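Xaa-Pro dipeptidase (Pyrococcus horikoshii, PDB 1WY2) probably splits Xaa-Pro dipeptides that carry a nonpolar amino acid ahead of the C-terminal proline, working as a homodimer that binds two metal ions per subunit. Local coordinates at residues G42-I47 with Y99-E104; T53-E58 with D79-A84; I329-L334 with T346-I351. All blocks are in the same frame, centred on the assembly; numbering follows the deposited sequence.

Interaction 1 (G42-I47 with Y99-E104); sequences GGYILI and YGFIEE
Aromatic contact is all that joins Y44 of strand 44-48 to F101 of helix 99-108, tying sheet to helix beside the dimer interface. The two rings lie nearly parallel, with 5° between their planes, but their centroids are 5.4 Å apart, a lateral shift that leaves little of one ring over the other. The touching atoms confirm the offset. Y44 CE2 comes to 3.7 Å from F101 CZ and to 4.0 Å from F101 CE1, while Y44 CD2 is 4.1 Å from F101 CZ. The CE2/CD2 side of Y44 therefore meets the CZ/CE1 end of F101, and the two side chains run in opposite directions. F101 reaches across because its CG stands anti to the backbone N (chi1 -170°), which carries the ring out from the helix toward the strand.

Neighbouring side chains pack round the pair. L24 of strand 22-25 touches the side chains of both Y44 and F101, F81 of helix 78-85 meets the ring of Y44, and M78 and Y82 of the same helix pack on F101.

Polar bonds belong to each element separately. Y44 pairs through its backbone with Y55 on the adjacent strand, as I45 does with I25, within the mixed sheet of the creatinase/prolidase N-terminal domain. On the helix, E104 N donates to G100 O at 3.2 Å. Y99 and G100 make backbone hydrogen bonds to the second subunit; Y99 packs on I102 of that subunit, and I102 on its Y99.

No hydrogen bond or charge pair crosses between the segments, and they bury just 74 Å² together. The contact thus rests on dispersion and ring shape, without the directional pull of a polar bond.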
loop_
_atom_site.group_PDB
_atom_site.type_symbol
_atom_site.label_atom_id
_atom_site.label_comp_id
_atom_site.label_asym_id
_atom_site.label_seq_id
_atom_site.Cartn_x
_atom_site.Cartn_y
_atom_site.Cartn_z
ATOM N N GLY A 42 13.433 4.377 -3.881
ATOM C CA GLY A 42 13.013 5.729 -4.237
ATOM C C GLY A 42 13.525 6.245 -5.592
ATOM O O GLY A 42 14.658 6.684 -5.748
ATOM N N GLY A 43 12.639 6.137 -6.607
ATOM C CA GLY A 43 12.980 6.659 -7.920
ATOM C C GLY A 43 12.438 8.079 -8.114
ATOM O O GLY A 43 11.327 8.407 -7.722
ATOM N N TYR A 44 13.250 8.954 -8.701
ATOM C CA TYR A 44 12.846 10.338 -8.904
ATOM C C TYR A 44 13.168 10.804 -10.313
ATOM O O TYR A 44 14.315 10.728 -10.746
ATOM C CB TYR A 44 13.562 11.266 -7.917
ATOM C CG TYR A 44 13.517 10.800 -6.481
ATOM C CD1 TYR A 44 14.495 9.945 -5.975
ATOM C CD2 TYR A 44 12.487 11.200 -5.633
ATOM C CE1 TYR A 44 14.447 9.499 -4.656
ATOM C CE2 TYR A 44 12.429 10.759 -4.315
ATOM C CZ TYR A 44 13.412 9.909 -3.833
ATOM O OH TYR A 44 13.361 9.471 -2.529
ATOM N N ILE A 45 12.155 11.281 -11.029
ATOM C CA ILE A 45 12.371 11.790 -12.377
ATOM C C ILE A 45 12.462 13.308 -12.306
ATOM O O ILE A 45 11.593 13.963 -11.727
ATOM C CB ILE A 45 11.212 11.434 -13.332
ATOM C CG1 ILE A 45 11.021 9.918 -13.396
ATOM C CG2 ILE A 45 11.511 11.981 -14.730
ATOM C CD1 ILE A 45 9.874 9.485 -14.287
ATOM N N LEU A 46 13.529 13.866 -12.870
ATOM C CA LEU A 46 13.697 15.314 -12.891
ATOM C C LEU A 46 13.588 15.758 -14.344
ATOM O O LEU A 46 14.362 15.318 -15.195
ATOM C CB LEU A 46 15.063 15.718 -12.325
ATOM C CG LEU A 46 15.309 17.227 -12.237
ATOM C CD1 LEU A 46 14.272 17.867 -11.325
ATOM C CD2 LEU A 46 16.713 17.488 -11.714
ATOM N N ILE A 47 12.621 16.625 -14.619
ATOM C CA ILE A 47 12.399 17.124 -15.970
ATOM C C ILE A 47 12.729 18.608 -16.079
ATOM O O ILE A 47 12.252 19.419 -15.280
ATOM C CB ILE A 47 10.923 16.918 -16.392
ATOM C CG1 ILE A 47 10.591 15.424 -16.413
ATOM C CG2 ILE A 47 10.677 17.532 -17.766
ATOM C CD1 ILE A 47 9.108 15.118 -16.543
ATOM N N TYR A 99 5.544 16.138 3.235
ATOM C CA TYR A 99 6.072 17.312 3.924
ATOM C C TYR A 99 7.570 17.224 4.220
ATOM O O TYR A 99 8.326 18.147 3.913
ATOM C CB TYR A 99 5.301 17.511 5.236
ATOM C CG TYR A 99 5.766 18.685 6.064
ATOM C CD1 TYR A 99 5.512 19.994 5.658
ATOM C CD2 TYR A 99 6.464 18.487 7.254
ATOM C CE1 TYR A 99 5.941 21.077 6.418
ATOM C CE2 TYR A 99 6.897 19.564 8.021
ATOM C CZ TYR A 99 6.633 20.853 7.598
ATOM O OH TYR A 99 7.051 21.919 8.363
ATOM N N GLY A 100 7.988 16.115 4.820
ATOM C CA GLY A 100 9.386 15.934 5.167
ATOM C C GLY A 100 10.335 16.066 3.993
ATOM O O GLY A 100 11.398 16.678 4.107
ATOM N N PHE A 101 9.949 15.494 2.860
ATOM C CA PHE A 101 10.776 15.547 1.662
ATOM C C PHE A 101 10.859 16.972 1.124
ATOM O O PHE A 101 11.924 17.421 0.698
ATOM C CB PHE A 101 10.203 14.618 0.591
ATOM C CG PHE A 101 11.107 14.427 -0.588
ATOM C CD1 PHE A 101 12.298 13.719 -0.457
ATOM C CD2 PHE A 101 10.782 14.969 -1.826
ATOM C CE1 PHE A 101 13.152 13.552 -1.546
ATOM C CE2 PHE A 101 11.630 14.807 -2.920
ATOM C CZ PHE A 101 12.815 14.098 -2.778
ATOM N N ILE A 102 9.734 17.681 1.146
ATOM C CA ILE A 102 9.692 19.056 0.666
ATOM C C ILE A 102 10.582 19.962 1.513
ATOM O O ILE A 102 11.227 20.872 0.991
ATOM C CB ILE A 102 8.255 19.608 0.681
ATOM C CG1 ILE A 102 7.408 18.853 -0.351
ATOM C CG2 ILE A 102 8.266 21.101 0.389
ATOM C CD1 ILE A 102 5.954 19.248 -0.366
ATOM N N GLU A 103 10.614 19.717 2.818
ATOM C CA GLU A 103 11.450 20.523 3.699
ATOM C C GLU A 103 12.919 20.306 3.351
ATOM O O GLU A 103 13.725 21.233 3.423
ATOM C CB GLU A 103 11.188 20.166 5.164
ATOM C CG GLU A 103 9.835 20.642 5.673
ATOM C CD GLU A 103 9.634 22.136 5.484
ATOM O OE1 GLU A 103 10.459 22.923 5.998
ATOM O OE2 GLU A 103 8.652 22.528 4.821
ATOM N N GLU A 104 13.260 19.078 2.972
ATOM C CA GLU A 104 14.626 18.750 2.581
ATOM C C GLU A 104 14.995 19.545 1.331
ATOM O O GLU A 104 16.058 20.158 1.263
ATOM C CB GLU A 104 14.753 17.254 2.280
ATOM C CG GLU A 104 14.828 16.361 3.507
ATOM C CD GLU A 104 16.158 16.478 4.229
ATOM O OE1 GLU A 104 16.475 17.582 4.724
ATOM O OE2 GLU A 104 16.886 15.466 4.297
#

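Interaction 2 (T53-E58 with D79-A84); sequences TLYVPE and DEFYKA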
loop_
_atom_site.group_PDB
_atom_site.type_symbol
_atom_site.label_atom_id
_atom_site.label_comp_id
_atom_site.label_asym_id
_atom_site.label_seq_id
_atom_site.Cartn_x
_atom_site.Cartn_y
_atom_site.Cartn_z
ATOM N N THR A 53 15.649 13.017 -16.617
ATOM C CA THR A 53 16.531 12.023 -16.012
ATOM C C THR A 53 15.869 11.283 -14.857
ATOM O O THR A 53 15.161 11.879 -14.051
ATOM C CB THR A 53 17.813 12.690 -15.465
ATOM O OG1 THR A 53 18.431 13.465 -16.499
ATOM C CG2 THR A 53 18.798 11.636 -14.975
ATOM N N LEU A 54 16.110 9.981 -14.783
ATOM C CA LEU A 54 15.560 9.167 -13.704
ATOM C C LEU A 54 16.691 8.853 -12.730
ATOM O O LEU A 54 17.638 8.152 -13.080
ATOM C CB LEU A 54 14.976 7.863 -14.255
ATOM C CG LEU A 54 14.553 6.825 -13.209
ATOM C CD1 LEU A 54 13.445 7.391 -12.328
ATOM C CD2 LEU A 54 14.092 5.558 -13.905
ATOM N N TYR A 55 16.594 9.389 -11.517
ATOM C CA TYR A 55 17.605 9.148 -10.489
ATOM C C TYR A 55 17.130 8.039 -9.567
ATOM O O TYR A 55 15.997 8.072 -9.087
ATOM C CB TYR A 55 17.855 10.407 -9.659
ATOM C CG TYR A 55 18.433 11.564 -10.432
ATOM C CD1 TYR A 55 17.611 12.429 -11.154
ATOM C CD2 TYR A 55 19.808 11.797 -10.444
ATOM C CE1 TYR A 55 18.147 13.500 -11.871
ATOM C CE2 TYR A 55 20.353 12.860 -11.154
ATOM C CZ TYR A 55 19.519 13.708 -11.863
ATOM O OH TYR A 55 20.060 14.773 -12.546
ATOM N N VAL A 56 17.991 7.061 -9.314
ATOM C CA VAL A 56 17.627 5.950 -8.442
ATOM C C VAL A 56 18.781 5.516 -7.548
ATOM O O VAL A 56 19.946 5.791 -7.841
ATOM C CB VAL A 56 17.175 4.720 -9.260
ATOM C CG1 VAL A 56 15.952 5.064 -10.096
ATOM C CG2 VAL A 56 18.309 4.247 -10.151
ATOM N N PRO A 57 18.464 4.848 -6.426
ATOM C CA PRO A 57 19.497 4.374 -5.500
ATOM C C PRO A 57 20.278 3.255 -6.187
ATOM O O PRO A 57 19.796 2.664 -7.153
ATOM C CB PRO A 57 18.685 3.858 -4.312
ATOM C CG PRO A 57 17.444 4.699 -4.351
ATOM C CD PRO A 57 17.124 4.715 -5.827
ATOM N N GLU A 58 21.474 2.960 -5.689
ATOM C CA GLU A 58 22.299 1.909 -6.277
ATOM C C GLU A 58 21.566 0.572 -6.393
ATOM O O GLU A 58 21.707 -0.135 -7.390
ATOM C CB GLU A 58 23.577 1.722 -5.457
ATOM C CG GLU A 58 24.463 2.957 -5.415
ATOM C CD GLU A 58 25.757 2.724 -4.659
ATOM O OE1 GLU A 58 25.699 2.439 -3.444
ATOM O OE2 GLU A 58 26.835 2.825 -5.283
ATOM N N ASP A 79 22.200 13.310 -0.743
ATOM C CA ASP A 79 22.886 14.581 -0.945
ATOM C C ASP A 79 23.281 14.740 -2.407
ATOM O O ASP A 79 23.329 15.854 -2.930
ATOM C CB ASP A 79 24.128 14.668 -0.056
ATOM C CG ASP A 79 23.788 14.630 1.423
ATOM O OD1 ASP A 79 22.975 15.466 1.870
ATOM O OD2 ASP A 79 24.337 13.766 2.136
ATOM N N GLU A 80 23.562 13.617 -3.062
ATOM C CA GLU A 80 23.944 13.619 -4.468
ATOM C C GLU A 80 22.742 14.034 -5.310
ATOM O O GLU A 80 22.880 14.739 -6.313
ATOM C CB GLU A 80 24.409 12.225 -4.889
ATOM C CG GLU A 80 25.619 11.716 -4.124
ATOM C CD GLU A 80 25.965 10.283 -4.477
ATOM O OE1 GLU A 80 26.195 9.999 -5.672
ATOM O OE2 GLU A 80 26.005 9.439 -3.558
ATOM N N PHE A 81 21.562 13.590 -4.891
ATOM C CA PHE A 81 20.325 13.915 -5.590
ATOM C C PHE A 81 20.024 15.403 -5.457
ATOM O O PHE A 81 19.785 16.092 -6.449
ATOM C CB PHE A 81 19.157 13.103 -5.016
ATOM C CG PHE A 81 17.820 13.479 -5.592
ATOM C CD1 PHE A 81 17.533 13.235 -6.932
ATOM C CD2 PHE A 81 16.861 14.107 -4.806
ATOM C CE1 PHE A 81 16.309 13.615 -7.481
ATOM C CE2 PHE A 81 15.633 14.492 -5.346
ATOM C CZ PHE A 81 15.358 14.247 -6.686
ATOM N N TYR A 82 20.045 15.897 -4.222
ATOM C CA TYR A 82 19.766 17.304 -3.961
ATOM C C TYR A 82 20.733 18.230 -4.685
ATOM O O TYR A 82 20.368 19.342 -5.065
ATOM C CB TYR A 82 19.808 17.577 -2.456
ATOM C CG TYR A 82 18.731 16.849 -1.688
ATOM C CD1 TYR A 82 17.384 17.040 -1.994
ATOM C CD2 TYR A 82 19.054 15.955 -0.667
ATOM C CE1 TYR A 82 16.384 16.360 -1.305
ATOM C CE2 TYR A 82 18.058 15.267 0.030
ATOM C CZ TYR A 82 16.727 15.476 -0.295
ATOM O OH TYR A 82 15.736 14.800 0.380
ATOM N N LYS A 83 21.966 17.773 -4.875
ATOM C CA LYS A 83 22.964 18.583 -5.562
ATOM C C LYS A 83 22.539 18.800 -7.011
ATOM O O LYS A 83 22.763 19.865 -7.584
ATOM C CB LYS A 83 24.332 17.899 -5.516
ATOM C CG LYS A 83 25.447 18.731 -6.130
ATOM C CD LYS A 83 26.810 18.108 -5.885
ATOM C CE LYS A 83 27.921 18.999 -6.422
ATOM N NZ LYS A 83 29.268 18.443 -6.124
ATOM N N ALA A 84 21.916 17.781 -7.596
ATOM C CA ALA A 84 21.451 17.854 -8.975
ATOM C C ALA A 84 20.324 18.875 -9.107
ATOM O O ALA A 84 20.121 19.460 -10.172
ATOM C CB ALA A 84 20.972 16.483 -9.431
#
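Y55 receives the edge of F81 on the face of its ring, an offset edge-to-face pair with centroids 5.7 Å apart and planes at 73°. It joins strand 51-57 to helix 78-85, which packs on the mixed sheet of the alpha/beta creatinase/prolidase N-terminal domain. F81 CD1 does most of the touching, at 3.9 Å from Y55 CB and 4.0 Å from Y55 CG, and Y55 CG lies in the plane of the F81 ring, at its edge. F81 comes this close because its CG is anti to the backbone N (chi1 174°), swinging the ring from the helix to the strand. One helical turn further on, A84 CB meets the phenol end of Y55 and is 4.0 Å from Y55 CZ.

Around this first shell, T53 CG2 lies 3.7 Å above the plane of the Y55 ring, on the side opposite F81, so methyl and phenyl hold the tyrosine between them. E73 of strand 72-75 and L46 of strand 44-48 also touch Y55. Further out, E80 OE2 accepts hydrogen bonds from the backbone N of K76 and of K77, tying the helix to the residues leading into it. At the hydroxyl end, Y55 OH stands 3.7 Å from A84 CB, a van der Waals contact.

Interaction 3 (I329-L334 with T346-I351); sequences IEDTIL and TERELI. With ZN (zinc ion), chain D; ZN (zinc ion), chain E.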
loop_
_atom_site.group_PDB
_atom_site.type_symbol
_atom_site.label_atom_id
_atom_site.label_comp_id
_atom_site.label_asym_id
_atom_site.label_seq_id
_atom_site.Cartn_x
_atom_site.Cartn_y
_atom_site.Cartn_z
ATOM N N ILE A 329 -23.436 -3.143 -6.321
ATOM C CA ILE A 329 -23.198 -3.737 -7.631
ATOM C C ILE A 329 -22.276 -2.756 -8.337
ATOM O O ILE A 329 -22.624 -1.591 -8.521
ATOM C CB ILE A 329 -24.515 -3.914 -8.410
ATOM C CG1 ILE A 329 -25.436 -4.861 -7.632
ATOM C CG2 ILE A 329 -24.223 -4.472 -9.800
ATOM C CD1 ILE A 329 -26.825 -5.019 -8.229
ATOM N N GLU A 330 -21.093 -3.232 -8.710
ATOM C CA GLU A 330 -20.078 -2.392 -9.334
ATOM C C GLU A 330 -19.452 -2.957 -10.600
ATOM O O GLU A 330 -19.105 -4.138 -10.661
ATOM C CB GLU A 330 -18.960 -2.119 -8.317
ATOM C CG GLU A 330 -17.663 -1.597 -8.929
ATOM C CD GLU A 330 -16.568 -1.376 -7.906
ATOM O OE1 GLU A 330 -16.456 -2.187 -6.963
ATOM O OE2 GLU A 330 -15.808 -0.399 -8.061
ATOM N N ASP A 331 -19.313 -2.098 -11.606
ATOM C CA ASP A 331 -18.675 -2.461 -12.873
ATOM C C ASP A 331 -17.587 -1.438 -13.160
ATOM O O ASP A 331 -17.670 -0.298 -12.709
ATOM C CB ASP A 331 -19.651 -2.381 -14.060
ATOM C CG ASP A 331 -20.503 -3.618 -14.222
ATOM O OD1 ASP A 331 -19.963 -4.737 -14.113
ATOM O OD2 ASP A 331 -21.716 -3.461 -14.487
ATOM N N THR A 332 -16.566 -1.853 -13.902
ATOM C CA THR A 332 -15.531 -0.926 -14.340
ATOM C C THR A 332 -15.985 -0.722 -15.779
ATOM O O THR A 332 -16.263 -1.700 -16.477
ATOM C CB THR A 332 -14.129 -1.556 -14.337
ATOM O OG1 THR A 332 -13.690 -1.735 -12.986
ATOM C CG2 THR A 332 -13.132 -0.650 -15.065
ATOM N N ILE A 333 -16.104 0.526 -16.214
ATOM C CA ILE A 333 -16.554 0.785 -17.575
ATOM C C ILE A 333 -15.654 1.752 -18.316
ATOM O O ILE A 333 -14.897 2.513 -17.714
ATOM C CB ILE A 333 -17.998 1.349 -17.604
ATOM C CG1 ILE A 333 -18.029 2.755 -16.997
ATOM C CG2 ILE A 333 -18.939 0.412 -16.838
ATOM C CD1 ILE A 333 -19.352 3.487 -17.207
ATOM N N LEU A 334 -15.751 1.703 -19.638
ATOM C CA LEU A 334 -14.983 2.569 -20.512
ATOM C C LEU A 334 -15.953 3.518 -21.204
ATOM O O LEU A 334 -17.005 3.094 -21.689
ATOM C CB LEU A 334 -14.253 1.734 -21.568
ATOM C CG LEU A 334 -13.673 2.504 -22.760
ATOM C CD1 LEU A 334 -12.505 3.369 -22.305
ATOM C CD2 LEU A 334 -13.224 1.521 -23.822
ATOM N N THR A 346 -19.403 -9.889 -15.724
ATOM C CA THR A 346 -20.169 -10.839 -14.922
ATOM C C THR A 346 -21.627 -10.408 -14.790
ATOM O O THR A 346 -21.922 -9.219 -14.674
ATOM C CB THR A 346 -19.570 -10.981 -13.511
ATOM O OG1 THR A 346 -18.257 -11.545 -13.606
ATOM C CG2 THR A 346 -20.441 -11.883 -12.648
ATOM N N GLU A 347 -22.538 -11.379 -14.808
ATOM C CA GLU A 347 -23.965 -11.086 -14.673
ATOM C C GLU A 347 -24.210 -10.268 -13.408
ATOM O O GLU A 347 -23.580 -10.499 -12.379
ATOM C CB GLU A 347 -24.770 -12.389 -14.607
ATOM C CG GLU A 347 -26.245 -12.201 -14.282
ATOM C CD GLU A 347 -26.990 -11.408 -15.339
ATOM O OE1 GLU A 347 -27.696 -10.444 -14.972
ATOM O OE2 GLU A 347 -26.877 -11.750 -16.537
ATOM N N ARG A 348 -25.140 -9.323 -13.486
ATOM C CA ARG A 348 -25.453 -8.471 -12.348
ATOM C C ARG A 348 -26.680 -8.926 -11.565
ATOM O O ARG A 348 -26.758 -8.728 -10.353
ATOM C CB ARG A 348 -25.639 -7.029 -12.819
ATOM C CG ARG A 348 -24.341 -6.356 -13.229
ATOM C CD ARG A 348 -24.595 -5.039 -13.931
ATOM N NE ARG A 348 -25.072 -5.232 -15.300
ATOM C CZ ARG A 348 -25.332 -4.238 -16.141
ATOM N NH1 ARG A 348 -25.166 -2.977 -15.753
ATOM N NH2 ARG A 348 -25.737 -4.499 -17.379
ATOM N N GLU A 349 -27.635 -9.533 -12.259
ATOM C CA GLU A 349 -28.849 -10.015 -11.610
ATOM C C GLU A 349 -28.569 -11.405 -11.052
ATOM O O GLU A 349 -28.864 -12.415 -11.697
ATOM C CB GLU A 349 -29.996 -10.064 -12.626
ATOM C CG GLU A 349 -30.221 -8.740 -13.347
ATOM C CD GLU A 349 -31.363 -8.794 -14.346
ATOM O OE1 GLU A 349 -31.289 -9.600 -15.301
ATOM O OE2 GLU A 349 -32.336 -8.028 -14.179
ATOM N N LEU A 350 -28.004 -11.452 -9.847
ATOM C CA LEU A 350 -27.649 -12.718 -9.223
ATOM C C LEU A 350 -28.576 -13.231 -8.120
ATOM O O LEU A 350 -28.305 -14.271 -7.516
ATOM C CB LEU A 350 -26.211 -12.638 -8.701
ATOM C CG LEU A 350 -25.166 -12.317 -9.776
ATOM C CD1 LEU A 350 -23.788 -12.216 -9.143
ATOM C CD2 LEU A 350 -25.179 -13.396 -10.850
ATOM N N ILE A 351 -29.663 -12.516 -7.846
ATOM C CA ILE A 351 -30.606 -12.970 -6.829
ATOM C C ILE A 351 -32.039 -12.826 -7.339
ATOM O O ILE A 351 -32.849 -13.745 -7.086
ATOM C CB ILE A 351 -30.446 -12.201 -5.477
ATOM C CG1 ILE A 351 -31.572 -11.181 -5.302
ATOM C CG2 ILE A 351 -29.089 -11.514 -5.416
ATOM C CD1 ILE A 351 -31.636 -10.573 -3.922
ATOM O OXT ILE A 351 -32.335 -11.795 -7.981
HETATM ZN ZN ZN D . -14.826 -2.274 -5.822
HETATM ZN ZN ZN E . -14.572 0.712 -6.805
#
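I329, D331 and R348 form a buried contact, part apolar and part electrostatic, between strand 325-336 and the C-terminal tail beyond strand 339-342. I329 CG2 rests against the arginine's aliphatic part, 3.9 Å from R348 CG. The closest approach of D331 is OD2 to the methylene R348 CD, at 3.3 Å. Its ion pair, D331 OD2 to R348 NH1 at 3.7 Å, is long: the carboxylate and guanidinium planes are 60° apart and the oxygen sits well out of the guanidinium plane, so charge acts without an N-H aimed at it. A bend at chi3 (-75°) turns the guanidinium across the carboxylate, while NH1 has its hydrogen-bonding partner in Q248. D331 itself is held more firmly by R226 and T344 at OD1 and by R342 at OD2.

Between I329 and D331 in the chain, E330 points the other way, into the dinuclear metal site of the M24 pita-bread fold. Its OE1 binds one zinc at 2.0 Å, shared with D212 and D223, and its OE2 the other at 2.1 Å, with D223, H287 and E316. Cutting R348 back to an alanine is likely to leave I329 CG2 without the methylene packed on it and D331 without one of its neighbouring positive charges. L245 of helix 235-254 also packs on I329.

In the fold
Interactions 1 and 2 belong to one unit: strands 44-48 and 51-57 are neighbours in the same sheet, L46 N lies 2.8 Å from T53 O, and interaction 2 nests within the chain loop that interaction 1 closes. Their centres are 10 Å apart. Both rely on aromatic rings, near parallel at the surface contact 1 and edge-to-face at the partly buried contact 2, and F81 meeting Y44 links the two. Interaction 3 sits across the chain's centre, its centre about 41 Å and 46 Å from theirs, in the catalytic domain. It is the buried one, and it alone adds charge, beside the zinc ligand E330.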